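Local structure of conserved exported protein (Bacteroides fragilis, 3CLW) at residues A[311-316]-A[336-341]; A[330-335]-A[389-394]. The protein is of unknown function but, as a probable member of glycoside hydrolase family 30, may hydrolyse O-glycosidic bonds. One frame throughout, in Å; residues are numbered along the deposited sequence.

Contact 1 of 2, residues A[311-316]-A[336-341]; sequences SEYCIL and LYVARI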
loop_
_atom_site.group_PDB
_atom_site.type_symbol
_atom_site.label_atom_id
_atom_site.label_comp_id
_atom_site.label_asym_id
_atom_site.label_seq_id
_atom_site.Cartn_x
_atom_site.Cartn_y
_atom_site.Cartn_z
ATOM N N SER A 311 -1.335 -1.709 -4.099
ATOM C CA SER A 311 -0.497 -0.537 -3.833
ATOM C C SER A 311 -1.221 0.671 -3.238
ATOM O O SER A 311 -0.610 1.725 -3.041
ATOM C CB SER A 311 0.245 -0.118 -5.099
ATOM O OG SER A 311 -0.708 0.135 -6.139
ATOM N N GLU A 312 -2.515 0.532 -2.968
ATOM C CA GLU A 312 -3.273 1.577 -2.267
ATOM C C GLU A 312 -4.605 1.058 -1.821
ATOM O O GLU A 312 -5.310 0.435 -2.581
ATOM C CB GLU A 312 -3.486 2.821 -3.130
ATOM C CG GLU A 312 -3.876 4.063 -2.310
ATOM C CD GLU A 312 -4.386 5.208 -3.150
ATOM O OE1 GLU A 312 -3.656 5.735 -4.013
ATOM O OE2 GLU A 312 -5.540 5.606 -2.930
ATOM N N TYR A 313 -4.940 1.319 -0.561
ATOM C CA TYR A 313 -6.286 1.111 -0.046
ATOM C C TYR A 313 -6.564 1.979 1.184
ATOM O O TYR A 313 -5.663 2.260 1.970
ATOM C CB TYR A 313 -6.525 -0.356 0.336
ATOM C CG TYR A 313 -7.943 -0.587 0.812
ATOM C CD1 TYR A 313 -9.031 -0.486 -0.089
ATOM C CD2 TYR A 313 -8.218 -0.827 2.176
ATOM C CE1 TYR A 313 -10.328 -0.664 0.342
ATOM C CE2 TYR A 313 -9.505 -1.010 2.622
ATOM C CZ TYR A 313 -10.560 -0.927 1.714
ATOM O OH TYR A 313 -11.849 -1.111 2.169
ATOM N N CYS A 314 -7.823 2.377 1.341
ATOM C CA CYS A 314 -8.372 2.850 2.630
ATOM C C CYS A 314 -9.884 2.588 2.609
ATOM O O CYS A 314 -10.452 2.351 1.531
ATOM C CB CYS A 314 -8.065 4.327 2.872
ATOM S SG CYS A 314 -8.849 5.449 1.730
ATOM N N ILE A 315 -10.531 2.609 3.780
ATOM C CA ILE A 315 -11.986 2.442 3.864
ATOM C C ILE A 315 -12.654 3.610 3.176
ATOM O O ILE A 315 -12.555 4.760 3.613
ATOM C CB ILE A 315 -12.519 2.369 5.312
ATOM C CG1 ILE A 315 -11.787 1.312 6.131
ATOM C CG2 ILE A 315 -14.037 2.129 5.305
ATOM C CD1 ILE A 315 -11.979 -0.123 5.687
ATOM N N LEU A 316 -13.338 3.299 2.086
ATOM C CA LEU A 316 -13.956 4.295 1.230
ATOM C C LEU A 316 -15.373 3.856 0.938
ATOM O O LEU A 316 -16.270 4.687 0.866
ATOM C CB LEU A 316 -13.184 4.388 -0.078
ATOM C CG LEU A 316 -13.021 5.735 -0.743
ATOM C CD1 LEU A 316 -12.455 6.755 0.242
ATOM C CD2 LEU A 316 -12.103 5.559 -1.948
ATOM N N LEU A 336 -10.827 -6.349 10.954
ATOM C CA LEU A 336 -10.996 -7.655 10.308
ATOM C C LEU A 336 -11.376 -7.553 8.831
ATOM O O LEU A 336 -10.949 -8.379 8.051
ATOM C CB LEU A 336 -12.028 -8.505 11.041
ATOM C CG LEU A 336 -11.739 -8.951 12.472
ATOM C CD1 LEU A 336 -13.056 -9.279 13.145
ATOM C CD2 LEU A 336 -10.794 -10.137 12.531
ATOM N N TYR A 337 -12.159 -6.545 8.445
ATOM C CA TYR A 337 -12.509 -6.323 7.036
ATOM C C TYR A 337 -11.249 -6.128 6.176
ATOM O O TYR A 337 -11.129 -6.692 5.068
ATOM C CB TYR A 337 -13.417 -5.110 6.933
ATOM C CG TYR A 337 -13.942 -4.759 5.549
ATOM C CD1 TYR A 337 -13.277 -3.838 4.746
ATOM C CD2 TYR A 337 -15.153 -5.306 5.069
ATOM C CE1 TYR A 337 -13.751 -3.486 3.510
ATOM C CE2 TYR A 337 -15.666 -4.940 3.820
ATOM C CZ TYR A 337 -14.945 -4.031 3.038
ATOM O OH TYR A 337 -15.419 -3.648 1.798
ATOM N N VAL A 338 -10.303 -5.350 6.704
ATOM C CA VAL A 338 -9.090 -5.034 5.977
ATOM C C VAL A 338 -8.135 -6.202 6.050
ATOM O O VAL A 338 -7.504 -6.512 5.069
ATOM C CB VAL A 338 -8.418 -3.729 6.469
ATOM C CG1 VAL A 338 -7.156 -3.449 5.691
ATOM C CG2 VAL A 338 -9.358 -2.549 6.324
ATOM N N ALA A 339 -8.035 -6.856 7.205
ATOM C CA ALA A 339 -7.220 -8.067 7.300
ATOM C C ALA A 339 -7.649 -9.127 6.259
ATOM O O ALA A 339 -6.843 -9.892 5.794
ATOM C CB ALA A 339 -7.253 -8.635 8.688
ATOM N N ARG A 340 -8.930 -9.160 5.922
ATOM C CA ARG A 340 -9.461 -10.077 4.904
ATOM C C ARG A 340 -8.991 -9.687 3.492
ATOM O O ARG A 340 -8.601 -10.554 2.698
ATOM C CB ARG A 340 -10.999 -10.097 4.958
ATOM C CG ARG A 340 -11.626 -10.922 3.817
ATOM C CD ARG A 340 -13.089 -11.225 4.064
ATOM N NE ARG A 340 -13.900 -10.028 3.909
ATOM C CZ ARG A 340 -15.224 -10.050 3.916
ATOM N NH1 ARG A 340 -15.872 -11.210 4.083
ATOM N NH2 ARG A 340 -15.906 -8.928 3.748
ATOM N N ILE A 341 -9.001 -8.387 3.193
ATOM C CA ILE A 341 -8.386 -7.926 1.966
ATOM C C ILE A 341 -6.935 -8.382 1.906
ATOM O O ILE A 341 -6.501 -8.926 0.875
ATOM C CB ILE A 341 -8.437 -6.405 1.783
ATOM C CG1 ILE A 341 -9.873 -5.907 1.778
ATOM C CG2 ILE A 341 -7.773 -6.023 0.451
ATOM C CD1 ILE A 341 -10.012 -4.427 2.064
#

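Contact 2 of 2, residues A[330-335]-A[389-394]; sequences RSINLG and TTKMLW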
loop_
_atom_site.group_PDB
_atom_site.type_symbol
_atom_site.label_atom_id
_atom_site.label_comp_id
_atom_site.label_asym_id
_atom_site.label_seq_id
_atom_site.Cartn_x
_atom_site.Cartn_y
_atom_site.Cartn_z
ATOM N N ARG A 330 -17.576 -1.600 15.799
ATOM C CA ARG A 330 -17.231 -1.078 14.487
ATOM C C ARG A 330 -15.702 -1.150 14.317
ATOM O O ARG A 330 -15.197 -1.586 13.281
ATOM C CB ARG A 330 -17.745 0.343 14.295
ATOM C CG ARG A 330 -17.578 0.829 12.855
ATOM C CD ARG A 330 -16.841 2.136 12.876
ATOM N NE ARG A 330 -17.694 3.215 12.475
ATOM C CZ ARG A 330 -17.400 4.505 12.572
ATOM N NH1 ARG A 330 -18.305 5.380 12.149
ATOM N NH2 ARG A 330 -16.236 4.928 13.083
ATOM N N SER A 331 -14.976 -0.774 15.364
ATOM C CA SER A 331 -13.520 -0.705 15.297
ATOM C C SER A 331 -12.839 -2.011 14.880
ATOM O O SER A 331 -12.022 -2.011 13.941
ATOM C CB SER A 331 -12.959 -0.167 16.601
ATOM O OG SER A 331 -13.155 1.234 16.629
ATOM N N ILE A 332 -13.172 -3.108 15.563
ATOM C CA ILE A 332 -12.663 -4.432 15.198
ATOM C C ILE A 332 -13.233 -4.981 13.854
ATOM O O ILE A 332 -12.596 -5.795 13.183
ATOM C CB ILE A 332 -12.814 -5.447 16.372
ATOM C CG1 ILE A 332 -12.054 -6.747 16.123
ATOM C CG2 ILE A 332 -14.265 -5.749 16.672
ATOM C CD1 ILE A 332 -10.534 -6.574 16.068
ATOM N N ASN A 333 -14.442 -4.552 13.494
ATOM C CA ASN A 333 -15.042 -4.921 12.221
ATOM C C ASN A 333 -14.213 -4.376 11.060
ATOM O O ASN A 333 -13.994 -5.067 10.057
ATOM C CB ASN A 333 -16.465 -4.397 12.111
ATOM C CG ASN A 333 -17.465 -5.164 12.975
ATOM O OD1 ASN A 333 -17.213 -6.260 13.483
ATOM N ND2 ASN A 333 -18.631 -4.567 13.135
ATOM N N LEU A 334 -13.767 -3.128 11.210
ATOM C CA LEU A 334 -12.900 -2.492 10.230
ATOM C C LEU A 334 -11.552 -3.196 10.164
ATOM O O LEU A 334 -11.073 -3.508 9.058
ATOM C CB LEU A 334 -12.718 -1.022 10.549
ATOM C CG LEU A 334 -13.956 -0.142 10.363
ATOM C CD1 LEU A 334 -13.727 1.210 11.039
ATOM C CD2 LEU A 334 -14.249 0.015 8.877
ATOM N N GLY A 335 -10.961 -3.470 11.336
ATOM C CA GLY A 335 -9.716 -4.213 11.398
ATOM C C GLY A 335 -9.761 -5.583 10.709
ATOM O O GLY A 335 -8.846 -5.949 9.974
ATOM N N THR A 389 -4.671 4.918 17.574
ATOM C CA THR A 389 -4.496 3.747 16.705
ATOM C C THR A 389 -5.841 3.089 16.409
ATOM O O THR A 389 -6.720 3.079 17.264
ATOM C CB THR A 389 -3.506 2.688 17.280
ATOM O OG1 THR A 389 -4.037 2.119 18.489
ATOM C CG2 THR A 389 -2.162 3.327 17.561
ATOM N N THR A 390 -6.029 2.600 15.181
ATOM C CA THR A 390 -7.241 1.891 14.866
ATOM C C THR A 390 -6.939 0.403 14.933
ATOM O O THR A 390 -5.772 0.001 15.039
ATOM C CB THR A 390 -7.799 2.268 13.471
ATOM O OG1 THR A 390 -6.915 1.770 12.463
ATOM C CG2 THR A 390 -7.966 3.773 13.321
ATOM N N LYS A 391 -7.970 -0.430 14.903
ATOM C CA LYS A 391 -7.734 -1.874 14.857
ATOM C C LYS A 391 -7.102 -2.316 13.510
ATOM O O LYS A 391 -6.529 -3.418 13.411
ATOM C CB LYS A 391 -9.025 -2.639 15.142
ATOM C CG LYS A 391 -9.526 -2.461 16.597
ATOM C CD LYS A 391 -8.614 -3.216 17.566
ATOM C CE LYS A 391 -9.019 -2.980 19.017
ATOM N NZ LYS A 391 -8.146 -3.802 19.914
ATOM N N MET A 392 -7.239 -1.451 12.499
ATOM C CA MET A 392 -6.667 -1.636 11.188
ATOM C C MET A 392 -5.167 -1.565 11.332
ATOM O O MET A 392 -4.461 -2.298 10.662
ATOM C CB MET A 392 -7.187 -0.592 10.184
ATOM C CG MET A 392 -8.626 -0.888 9.646
ATOM S SD MET A 392 -9.498 0.396 8.743
ATOM C CE MET A 392 -9.841 1.560 10.093
ATOM N N LEU A 393 -4.663 -0.716 12.229
ATOM C CA LEU A 393 -3.225 -0.684 12.412
ATOM C C LEU A 393 -2.774 -2.040 12.923
ATOM O O LEU A 393 -1.838 -2.628 12.407
ATOM C CB LEU A 393 -2.779 0.453 13.360
ATOM C CG LEU A 393 -1.255 0.667 13.506
ATOM C CD1 LEU A 393 -0.901 2.090 13.925
ATOM C CD2 LEU A 393 -0.665 -0.290 14.529
ATOM N N TRP A 394 -3.449 -2.535 13.950
ATOM C CA TRP A 394 -3.048 -3.779 14.598
ATOM C C TRP A 394 -3.238 -5.049 13.735
ATOM O O TRP A 394 -2.401 -5.964 13.745
ATOM C CB TRP A 394 -3.673 -3.843 15.999
ATOM C CG TRP A 394 -3.225 -2.631 16.782
ATOM C CD1 TRP A 394 -4.004 -1.564 17.191
ATOM C CD2 TRP A 394 -1.871 -2.315 17.182
ATOM N NE1 TRP A 394 -3.209 -0.654 17.856
ATOM C CE2 TRP A 394 -1.906 -1.074 17.834
ATOM C CE3 TRP A 394 -0.628 -2.972 17.033
ATOM C CZ2 TRP A 394 -0.754 -0.476 18.371
ATOM C CZ3 TRP A 394 0.498 -2.383 17.531
ATOM C CH2 TRP A 394 0.438 -1.133 18.194
HETATM O O HOH W 1 -10.461 0.255 13.775
#

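Contact 1 of 2, residues A[311-316]-A[336-341]
Tyr-313 and Tyr-337 share one first torsion, CG anti to the backbone N at chi1 -177°, and each thereby directs its ring between the loop that follows strand 307-310 and helix 328-347. In Ile-341 CG1 stands anti to the carbonyl carbon instead, and an extended chi2 of 161° carries its delta methyl over a face of Tyr-313. There CD1 makes a CH-pi contact, 3.8 Å from the ring centroid and displaced toward the CE2-CZ rim. Val-338 uses the edge of the same ring, its CG2 lying 4.0 Å from Tyr-313 CE2. The two tyrosines cross at about a right angle, and Tyr-313 OH reaches the edge of the Tyr-337 ring, in its plane, 3.3 Å from CE1. Beside them, Ile-315 CD1 settles 3.6 Å from Val-338 CG2 and also touches Tyr-337 CD1. Branched aliphatic residues suit these places because their short methyls fit around flat rings. Together the contacts pack a TIM-barrel helix against the loop leading out of the preceding strand. No hydrogen bond crosses between the segments, yet both phenol hydroxyls bond to OE2 of Glu-317, just beyond the loop segment. The chemistry therefore implies an apolar interface with its polar ends gathered on one carboxylate, which probably holds the two phenol ends side by side.

Contact 2 of 2, residues A[330-335]-A[389-394]
Ser-331 O is gripped twice by polar partners: a water donates to it at 2.8 Å, and Gly-335 N bonds to it as part of the ordinary helical ladder. The same water accepts from Lys-391 N, so it bridges helix 328-347 of the TIM barrel to the first turn of helix 391-400. Thr-390 is the N-cap of that second helix; its OG1 takes weak bonds from the N atoms of Met-392 and Leu-393. Glycine suits position 335 because the backbones come very close, Gly-335 CA being 4.0 Å from Met-392 CA, and Lys-391 CB lies where a side chain would begin. Lys-391 packs its aliphatic part alongside: CB rests 3.3 Å from Ser-331 O, and CD meets Ile-332 CD1. A bend at chi2 (-72°) helps turn the chain away from the helix, and its NZ bonds to Asn-472 OD1 and Thr-468 O. The long lysine thus combines an apolar stem with a polar end for those loop groups. Ser-331 OG, likewise, turns to Glu-364. Flexible, unbranched Met-392 lies against Leu-334, CG 3.6 Å from Leu-334 O, while its bent end places CE 3.9 Å from Leu-334 CB and nearly as close to CD1.

Overall arrangement
Contacts 1 and 2 have centres about 10 Å apart and use successive turns of helix 328-347. Along the chain their segments alternate: 311-316, 330-335, 336-341, then 389-394. They also touch directly, since Met-392 SD lies 3.6 Å from Ile-315 CG1 and Met-392 CG packs on Val-338 CG2. The shared helix follows barrel strand 307-310 and precedes strand 353-356, a parallel neighbour of the first. Contact 1 therefore packs the loop after one barrel strand on the helix that follows, whereas contact 2 joins that helix to helix 391-400, which precedes the mainly beta C-terminal part of the chain. Met-392 thus joins the two contacts into one apolar patch among the loop and the two helices.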